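Local structure of alanine racemase (Enterococcus faecalis, 3E6E) at residues L247-V256 and V325-K336; S171-S179 and N231-P239. The protein belongs to the alanine racemase family of two-domain enzymes, pairing a TIM-barrel domain with a mostly beta C-terminal domain, and binds the ligand DCS. The protein carries 1 engineered substitution. All blocks are in the same frame, centred on the assembly; numbering follows the deposited sequence.

Contact 1: residues L247-V256 and V325-K336. Engineered in segment 325-336: Pro329 (natural residue Ser).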
loop_
_atom_site.group_PDB
_atom_site.type_symbol
_atom_site.label_atom_id
_atom_site.label_comp_id
_atom_site.label_asym_id
_atom_site.label_seq_id
_atom_site.Cartn_x
_atom_site.Cartn_y
_atom_site.Cartn_z
ATOM N N LEU A 247 1.112 16.832 2.203
ATOM C CA LEU A 247 1.844 15.608 2.505
ATOM C C LEU A 247 3.334 15.893 2.617
ATOM O O LEU A 247 3.851 16.770 1.935
ATOM C CB LEU A 247 1.607 14.591 1.389
ATOM C CG LEU A 247 1.875 13.099 1.546
ATOM C CD1 LEU A 247 3.206 12.863 2.226
ATOM C CD2 LEU A 247 0.752 12.467 2.317
ATOM N N ARG A 248 4.013 15.127 3.470
ATOM C CA ARG A 248 5.455 15.247 3.701
ATOM C C ARG A 248 5.960 13.898 4.219
ATOM O O ARG A 248 5.299 13.244 5.035
ATOM C CB ARG A 248 5.724 16.346 4.722
ATOM C CG ARG A 248 7.038 17.033 4.537
ATOM C CD ARG A 248 7.147 18.265 5.425
ATOM N NE ARG A 248 8.460 18.883 5.251
ATOM C CZ ARG A 248 9.611 18.351 5.666
ATOM N NH1 ARG A 248 9.621 17.190 6.300
ATOM N NH2 ARG A 248 10.756 18.969 5.409
ATOM N N LEU A 249 7.124 13.470 3.750
ATOM C CA LEU A 249 7.653 12.173 4.170
ATOM C C LEU A 249 9.118 12.220 4.573
ATOM O O LEU A 249 9.978 12.640 3.786
ATOM C CB LEU A 249 7.473 11.168 3.043
ATOM C CG LEU A 249 8.088 9.785 3.183
ATOM C CD1 LEU A 249 7.396 8.983 4.289
ATOM C CD2 LEU A 249 7.929 9.080 1.853
ATOM N N THR A 250 9.407 11.768 5.792
ATOM C CA THR A 250 10.778 11.768 6.299
ATOM C C THR A 250 11.160 10.461 6.958
ATOM O O THR A 250 10.324 9.587 7.206
ATOM C CB THR A 250 11.000 12.868 7.363
ATOM O OG1 THR A 250 9.969 12.774 8.355
ATOM C CG2 THR A 250 11.017 14.261 6.739
ATOM N N SER A 251 12.447 10.344 7.246
ATOM C CA SER A 251 12.991 9.179 7.926
ATOM C C SER A 251 14.361 9.636 8.388
ATOM O O SER A 251 14.606 10.843 8.486
ATOM C CB SER A 251 13.123 7.997 6.968
ATOM O OG SER A 251 13.412 6.802 7.678
ATOM N N GLU A 252 15.253 8.699 8.680
ATOM C CA GLU A 252 16.598 9.083 9.097
ATOM C C GLU A 252 17.601 7.950 8.985
ATOM O O GLU A 252 17.244 6.775 9.039
ATOM C CB GLU A 252 16.586 9.635 10.534
ATOM C CG GLU A 252 16.378 8.612 11.631
ATOM C CD GLU A 252 16.181 9.262 13.000
ATOM O OE1 GLU A 252 16.349 8.575 14.036
ATOM O OE2 GLU A 252 15.849 10.466 13.039
ATOM N N LEU A 253 18.863 8.336 8.817
ATOM C CA LEU A 253 19.974 7.407 8.697
ATOM C C LEU A 253 20.115 6.570 9.956
ATOM O O LEU A 253 20.229 7.108 11.052
ATOM C CB LEU A 253 21.257 8.191 8.462
ATOM C CG LEU A 253 21.343 8.860 7.099
ATOM C CD1 LEU A 253 22.545 9.761 7.044
ATOM C CD2 LEU A 253 21.409 7.797 6.021
ATOM N N ILE A 254 20.093 5.252 9.795
ATOM C CA ILE A 254 20.232 4.346 10.926
ATOM C C ILE A 254 21.541 3.559 10.819
ATOM O O ILE A 254 21.941 2.880 11.762
ATOM C CB ILE A 254 19.036 3.354 11.015
ATOM C CG1 ILE A 254 18.994 2.451 9.785
ATOM C CG2 ILE A 254 17.724 4.127 11.113
ATOM C CD1 ILE A 254 17.923 1.388 9.877
ATOM N N HIS A 255 22.203 3.657 9.666
ATOM C CA HIS A 255 23.475 2.973 9.427
ATOM C C HIS A 255 24.330 3.758 8.429
ATOM O O HIS A 255 23.821 4.244 7.412
ATOM C CB HIS A 255 23.253 1.566 8.873
ATOM C CG HIS A 255 24.487 0.717 8.877
ATOM N ND1 HIS A 255 24.770 -0.197 7.881
ATOM C CD2 HIS A 255 25.490 0.604 9.782
ATOM C CE1 HIS A 255 25.890 -0.835 8.173
ATOM N NE2 HIS A 255 26.347 -0.367 9.321
ATOM N N VAL A 256 25.624 3.873 8.721
ATOM C CA VAL A 256 26.548 4.598 7.858
ATOM C C VAL A 256 27.880 3.858 7.772
ATOM O O VAL A 256 28.446 3.441 8.782
ATOM C CB VAL A 256 26.830 6.012 8.396
ATOM C CG1 VAL A 256 27.770 6.749 7.448
ATOM C CG2 VAL A 256 25.531 6.778 8.582
ATOM N N VAL A 325 28.964 11.563 7.453
ATOM C CA VAL A 325 27.943 11.896 8.438
ATOM C C VAL A 325 27.696 10.732 9.391
ATOM O O VAL A 325 27.797 9.568 9.004
ATOM C CB VAL A 325 26.614 12.286 7.764
ATOM C CG1 VAL A 325 26.857 13.300 6.656
ATOM C CG2 VAL A 325 25.910 11.052 7.222
ATOM N N PRO A 326 27.371 11.053 10.639
ATOM C CA PRO A 326 27.074 10.033 11.642
ATOM C C PRO A 326 25.654 9.565 11.409
ATOM O O PRO A 326 25.026 9.966 10.435
ATOM C CB PRO A 326 27.215 10.790 12.958
ATOM C CG PRO A 326 26.766 12.167 12.590
ATOM C CD PRO A 326 27.450 12.389 11.251
ATOM N N VAL A 327 25.157 8.721 12.304
ATOM C CA VAL A 327 23.797 8.209 12.224
ATOM C C VAL A 327 22.843 9.257 12.830
ATOM O O VAL A 327 23.251 10.053 13.683
ATOM C CB VAL A 327 23.684 6.883 13.011
ATOM C CG1 VAL A 327 22.227 6.532 13.246
ATOM C CG2 VAL A 327 24.381 5.761 12.250
ATOM N N GLY A 328 21.592 9.286 12.370
ATOM C CA GLY A 328 20.648 10.237 12.932
ATOM C C GLY A 328 20.193 11.441 12.120
ATOM O O GLY A 328 19.127 11.976 12.409
ATOM N N PRO A 329 20.966 11.920 11.131
ATOM C CA PRO A 329 20.481 13.078 10.375
ATOM C C PRO A 329 19.129 12.749 9.725
ATOM O O PRO A 329 18.881 11.597 9.351
ATOM C CB PRO A 329 21.581 13.298 9.337
ATOM C CG PRO A 329 22.805 12.786 10.017
ATOM C CD PRO A 329 22.305 11.518 10.670
ATOM N N VAL A 330 18.258 13.747 9.590
ATOM C CA VAL A 330 16.941 13.519 8.986
ATOM C C VAL A 330 16.991 13.256 7.487
ATOM O O VAL A 330 17.649 13.976 6.734
ATOM C CB VAL A 330 15.986 14.713 9.204
ATOM C CG1 VAL A 330 14.673 14.469 8.452
ATOM C CG2 VAL A 330 15.716 14.907 10.687
ATOM N N VAL A 331 16.296 12.213 7.058
ATOM C CA VAL A 331 16.248 11.901 5.649
ATOM C C VAL A 331 14.916 12.376 5.110
ATOM O O VAL A 331 13.849 11.916 5.540
ATOM C CB VAL A 331 16.387 10.399 5.391
ATOM C CG1 VAL A 331 16.073 10.092 3.925
ATOM C CG2 VAL A 331 17.812 9.953 5.729
ATOM N N THR A 332 14.981 13.309 4.170
ATOM C CA THR A 332 13.787 13.859 3.564
ATOM C C THR A 332 13.468 13.237 2.202
ATOM O O THR A 332 14.167 13.476 1.214
ATOM C CB THR A 332 13.932 15.363 3.408
ATOM O OG1 THR A 332 14.297 15.933 4.675
ATOM C CG2 THR A 332 12.617 15.970 2.918
ATOM N N LEU A 333 12.409 12.434 2.155
ATOM C CA LEU A 333 12.002 11.797 0.912
ATOM C C LEU A 333 10.983 12.645 0.142
ATOM O O LEU A 333 11.034 12.729 -1.088
ATOM C CB LEU A 333 11.438 10.400 1.189
ATOM C CG LEU A 333 12.456 9.354 1.681
ATOM C CD1 LEU A 333 12.758 9.559 3.154
ATOM C CD2 LEU A 333 11.907 7.969 1.467
ATOM N N VAL A 334 10.059 13.275 0.858
ATOM C CA VAL A 334 9.056 14.119 0.220
ATOM C C VAL A 334 8.947 15.419 1.008
ATOM O O VAL A 334 8.554 15.416 2.170
ATOM C CB VAL A 334 7.681 13.406 0.180
ATOM C CG1 VAL A 334 6.642 14.313 -0.442
ATOM C CG2 VAL A 334 7.794 12.117 -0.609
ATOM N N GLY A 335 9.305 16.531 0.382
ATOM C CA GLY A 335 9.253 17.800 1.074
ATOM C C GLY A 335 10.458 18.647 0.716
ATOM O O GLY A 335 11.037 18.467 -0.354
ATOM N N LYS A 336 10.837 19.563 1.606
ATOM C CA LYS A 336 11.970 20.453 1.377
ATOM C C LYS A 336 13.100 20.223 2.372
ATOM O O LYS A 336 12.905 19.645 3.437
ATOM C CB LYS A 336 11.524 21.911 1.467
ATOM C CG LYS A 336 10.317 22.233 0.607
ATOM C CD LYS A 336 10.077 23.737 0.466
ATOM C CE LYS A 336 11.227 24.434 -0.264
ATOM N NZ LYS A 336 10.994 25.910 -0.413
#
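Ser251 and Val331 face each other as an antiparallel hydrogen-bonded pair, and the backbone ladder through them joins strand 249-252 to strand 330-332. The axes of these short strands approach to 4.2 Å with an angle of 145° between their directions. Val331 N gives a short bond of 2.6 Å to Ser251 O, and Ser251 N bonds back to Val331 O. At one end the pairing widens into a classic beta bulge: Leu249 O takes two donors, Val334 N at 3.0 Å and Leu333 N at 2.9 Å, while Leu249 N returns a bond to Val334 O. At the other end Gly328 N bonds to Leu253 O at 2.9 Å, and a weak bond runs from Leu253 N to the carbonyl of the engineered Pro329.

Apolar side chains gather along the ladder. The paired backbones set Leu249 CB 3.6 Å from Val334 CB; with CG anti to the backbone N (chi1 173°), Leu249 then lays CG and its CD2 methyl against Leu333 CB. Leu253 presses CD1 to 3.6 Å from Val325 CG2, the two side chains crossing at about a right angle, and its CG meets Val331 CG2 at 3.9 Å. Val256 and Val327 touch through their CG2 methyls.

Two polar side chains have their partners outside this pairing: Ser251 OG is hydrogen-bonded to Thr9 OG1, and His255 ND1 to the Arg139 carbonyl of the second subunit. Strand 10-12 flanks the other edge of 249-252 through the backbone of Thr250 and Arg10. Backbone bonds therefore set the register, the bulge is absorbed by one shared carbonyl, and side-chain cohesion across the contact is almost wholly apolar.

Contact 2: residues S171-S179 and N231-P239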
loop_
_atom_site.group_PDB
_atom_site.type_symbol
_atom_site.label_atom_id
_atom_site.label_comp_id
_atom_site.label_asym_id
_atom_site.label_seq_id
_atom_site.Cartn_x
_atom_site.Cartn_y
_atom_site.Cartn_z
ATOM N N SER A 171 -13.933 12.406 -17.264
ATOM C CA SER A 171 -12.773 11.545 -17.410
ATOM C C SER A 171 -11.589 12.252 -18.039
ATOM O O SER A 171 -10.478 11.735 -18.007
ATOM C CB SER A 171 -13.117 10.318 -18.252
ATOM O OG SER A 171 -13.371 10.664 -19.606
ATOM N N THR A 172 -11.828 13.434 -18.601
ATOM C CA THR A 172 -10.775 14.202 -19.264
ATOM C C THR A 172 -10.707 15.661 -18.852
ATOM O O THR A 172 -10.142 16.473 -19.573
ATOM C CB THR A 172 -10.957 14.178 -20.801
ATOM O OG1 THR A 172 -12.262 14.669 -21.132
ATOM C CG2 THR A 172 -10.807 12.770 -21.330
ATOM N N ALA A 173 -11.259 15.997 -17.692
ATOM C CA ALA A 173 -11.270 17.386 -17.228
ATOM C C ALA A 173 -9.895 17.984 -16.995
ATOM O O ALA A 173 -9.738 19.201 -17.035
ATOM C CB ALA A 173 -12.092 17.501 -15.960
ATOM N N ASP A 174 -8.898 17.145 -16.740
ATOM C CA ASP A 174 -7.554 17.661 -16.498
ATOM C C ASP A 174 -6.716 17.652 -17.765
ATOM O O ASP A 174 -5.508 17.869 -17.715
ATOM C CB ASP A 174 -6.853 16.840 -15.414
ATOM C CG ASP A 174 -6.534 15.429 -15.866
ATOM O OD1 ASP A 174 -7.447 14.723 -16.351
ATOM O OD2 ASP A 174 -5.368 15.020 -15.739
ATOM N N GLU A 175 -7.361 17.410 -18.903
ATOM C CA GLU A 175 -6.657 17.364 -20.182
ATOM C C GLU A 175 -6.705 18.714 -20.902
ATOM O O GLU A 175 -7.690 19.443 -20.805
ATOM C CB GLU A 175 -7.277 16.283 -21.064
ATOM C CG GLU A 175 -6.274 15.456 -21.868
ATOM C CD GLU A 175 -5.619 14.353 -21.044
ATOM O OE1 GLU A 175 -6.345 13.603 -20.354
ATOM O OE2 GLU A 175 -4.380 14.231 -21.102
ATOM N N ILE A 176 -5.636 19.048 -21.615
ATOM C CA ILE A 176 -5.553 20.311 -22.344
ATOM C C ILE A 176 -6.661 20.360 -23.385
ATOM O O ILE A 176 -7.360 21.364 -23.512
ATOM C CB ILE A 176 -4.207 20.446 -23.069
ATOM C CG1 ILE A 176 -3.067 20.421 -22.051
ATOM C CG2 ILE A 176 -4.185 21.714 -23.901
ATOM C CD1 ILE A 176 -1.682 20.385 -22.677
ATOM N N ASP A 177 -6.800 19.273 -24.140
ATOM C CA ASP A 177 -7.835 19.174 -25.164
ATOM C C ASP A 177 -9.182 19.055 -24.444
ATOM O O ASP A 177 -9.410 18.118 -23.670
ATOM C CB ASP A 177 -7.580 17.944 -26.044
ATOM C CG ASP A 177 -8.453 17.919 -27.283
ATOM O OD1 ASP A 177 -8.205 17.071 -28.171
ATOM O OD2 ASP A 177 -9.384 18.741 -27.365
ATOM N N THR A 178 -10.070 20.008 -24.690
ATOM C CA THR A 178 -11.366 20.003 -24.031
ATOM C C THR A 178 -12.503 19.262 -24.759
ATOM O O THR A 178 -13.619 19.201 -24.259
ATOM C CB THR A 178 -11.809 21.440 -23.752
ATOM O OG1 THR A 178 -11.959 22.146 -24.994
ATOM C CG2 THR A 178 -10.761 22.157 -22.898
ATOM N N SER A 179 -12.211 18.671 -25.912
ATOM C CA SER A 179 -13.228 17.970 -26.692
ATOM C C SER A 179 -14.100 16.987 -25.906
ATOM O O SER A 179 -15.300 17.216 -25.721
ATOM C CB SER A 179 -12.564 17.245 -27.861
ATOM O OG SER A 179 -11.741 18.137 -28.588
ATOM N N ASN A 231 -1.389 19.175 -8.008
ATOM C CA ASN A 231 -1.889 19.539 -9.326
ATOM C C ASN A 231 -2.667 18.375 -9.905
ATOM O O ASN A 231 -2.087 17.393 -10.339
ATOM C CB ASN A 231 -0.734 19.881 -10.246
ATOM C CG ASN A 231 -1.201 20.324 -11.594
ATOM O OD1 ASN A 231 -2.073 19.695 -12.200
ATOM N ND2 ASN A 231 -0.625 21.410 -12.089
ATOM N N PRO A 232 -4.000 18.485 -9.934
ATOM C CA PRO A 232 -4.840 17.411 -10.463
ATOM C C PRO A 232 -4.558 16.970 -11.886
ATOM O O PRO A 232 -5.269 16.126 -12.411
ATOM C CB PRO A 232 -6.255 17.958 -10.282
ATOM C CG PRO A 232 -6.071 19.422 -10.433
ATOM C CD PRO A 232 -4.798 19.695 -9.655
ATOM N N SER A 233 -3.532 17.527 -12.521
ATOM C CA SER A 233 -3.207 17.113 -13.882
ATOM C C SER A 233 -1.735 16.748 -14.013
ATOM O O SER A 233 -1.195 16.688 -15.124
ATOM C CB SER A 233 -3.534 18.218 -14.881
ATOM O OG SER A 233 -2.493 19.169 -14.972
ATOM N N GLY A 234 -1.089 16.502 -12.880
ATOM C CA GLY A 234 0.316 16.160 -12.899
ATOM C C GLY A 234 1.149 17.400 -13.151
ATOM O O GLY A 234 1.566 18.070 -12.203
ATOM N N ASN A 235 1.392 17.702 -14.428
ATOM C CA ASN A 235 2.167 18.877 -14.819
ATOM C C ASN A 235 1.739 19.396 -16.200
ATOM O O ASN A 235 2.468 20.151 -16.848
ATOM C CB ASN A 235 3.666 18.535 -14.808
ATOM C CG ASN A 235 4.491 19.513 -13.957
ATOM O OD1 ASN A 235 5.680 19.290 -13.699
ATOM N ND2 ASN A 235 3.857 20.603 -13.528
ATOM N N LYS A 236 0.546 19.000 -16.635
ATOM C CA LYS A 236 0.024 19.424 -17.931
ATOM C C LYS A 236 -0.535 20.849 -17.922
ATOM O O LYS A 236 -0.420 21.577 -18.910
ATOM C CB LYS A 236 -1.077 18.466 -18.380
ATOM C CG LYS A 236 -0.624 17.034 -18.571
ATOM C CD LYS A 236 -1.784 16.151 -19.014
ATOM C CE LYS A 236 -2.662 15.765 -17.847
ATOM N NZ LYS A 236 -3.712 14.793 -18.247
ATOM N N LEU A 237 -1.152 21.238 -16.812
ATOM C CA LEU A 237 -1.742 22.568 -16.690
ATOM C C LEU A 237 -1.427 23.240 -15.356
ATOM O O LEU A 237 -1.267 22.585 -14.325
ATOM C CB LEU A 237 -3.261 22.482 -16.832
ATOM C CG LEU A 237 -3.863 22.065 -18.166
ATOM C CD1 LEU A 237 -5.378 21.979 -18.044
ATOM C CD2 LEU A 237 -3.476 23.076 -19.211
ATOM N N ALA A 238 -1.378 24.562 -15.370
ATOM C CA ALA A 238 -1.094 25.300 -14.154
ATOM C C ALA A 238 -2.397 25.533 -13.385
ATOM O O ALA A 238 -3.384 26.012 -13.937
ATOM C CB ALA A 238 -0.418 26.630 -14.503
ATOM N N PRO A 239 -2.425 25.168 -12.098
ATOM C CA PRO A 239 -3.646 25.377 -11.323
ATOM C C PRO A 239 -4.066 26.826 -11.372
ATOM O O PRO A 239 -3.269 27.693 -11.693
ATOM C CB PRO A 239 -3.244 24.921 -9.940
ATOM C CG PRO A 239 -2.374 23.753 -10.270
ATOM C CD PRO A 239 -1.483 24.320 -11.353
#
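Lys236 reaches across from its loop to two acidic residues of the facing one, forming a salt-bridge network. Its NZ lies 3.0 Å from Asp174 OD2, which it meets from above the carboxylate plane, 59° out of it. The same ammonium makes a second, weak bond to Glu175 OE2, also part of the salt-bridge network. The lysine chain is bent at chi3 (-79°), which turns CE and NZ in between the two carboxylates; CE passes 3.5 Å from both Asp174 OD2 and Asp174 O. Two neighbouring negative charges would be expected to stabilise the protonated amine.

Van der Waals contact accompanies the charges. Asp174 CB packs 3.6 Å from Ser233 CB, where the backbones come nearest, and also lies close to Pro232 O. Further along, Ile176 CG1 touches Leu237 CD2 at 3.9 Å, the two side chains meeting at a slant. Gly268 of the second subunit packs on Thr172 and Glu175.

Hydrogen bonds inside each loop shape the backbone around these groups. Ser233 OG donates to Asn231 OD1 and accepts from Leu237 N at 3.1 Å, while Asn231 ND2 gives a nearly straight bond of 2.6 Å to Leu237 O, tying residues 231-237 into a compact loop. In the partner, a type I turn from Thr172 to Glu175 presents both acids; beyond it, Asp177 OD2 caps Ser179 N, marking the start of helix 179-193.

Helix 207-212 lies beside both loops, with Thr209 against Ala173 and Trp212 against Pro232 and Leu237. The contact thus joins the loop between strand 165-167 and helix 179-193 to the connection from strand 220-223 of the barrel to strand 249-259 of the mixed sheet.

In the fold
Contact 1 and contact 2 share no secondary-structure element; their centres lie 33 Å apart, and about 11 Å separates their nearest atoms. Both are partly buried, but half of the touching residues in contact 1 are buried, against two of seven in contact 2. Contact 1 belongs to the mixed sheet of the C-terminal domain and buries 889 Å² through antiparallel backbone pairing, interrupted by a bulge, and apolar packing. Contact 2 joins loops that follow strands of the parallel barrel, buries 333 Å², and relies on charged side chains. Each comes within reach of the second subunit, contact 1 through His255 and contact 2 through Ser171, Thr172 and Glu175.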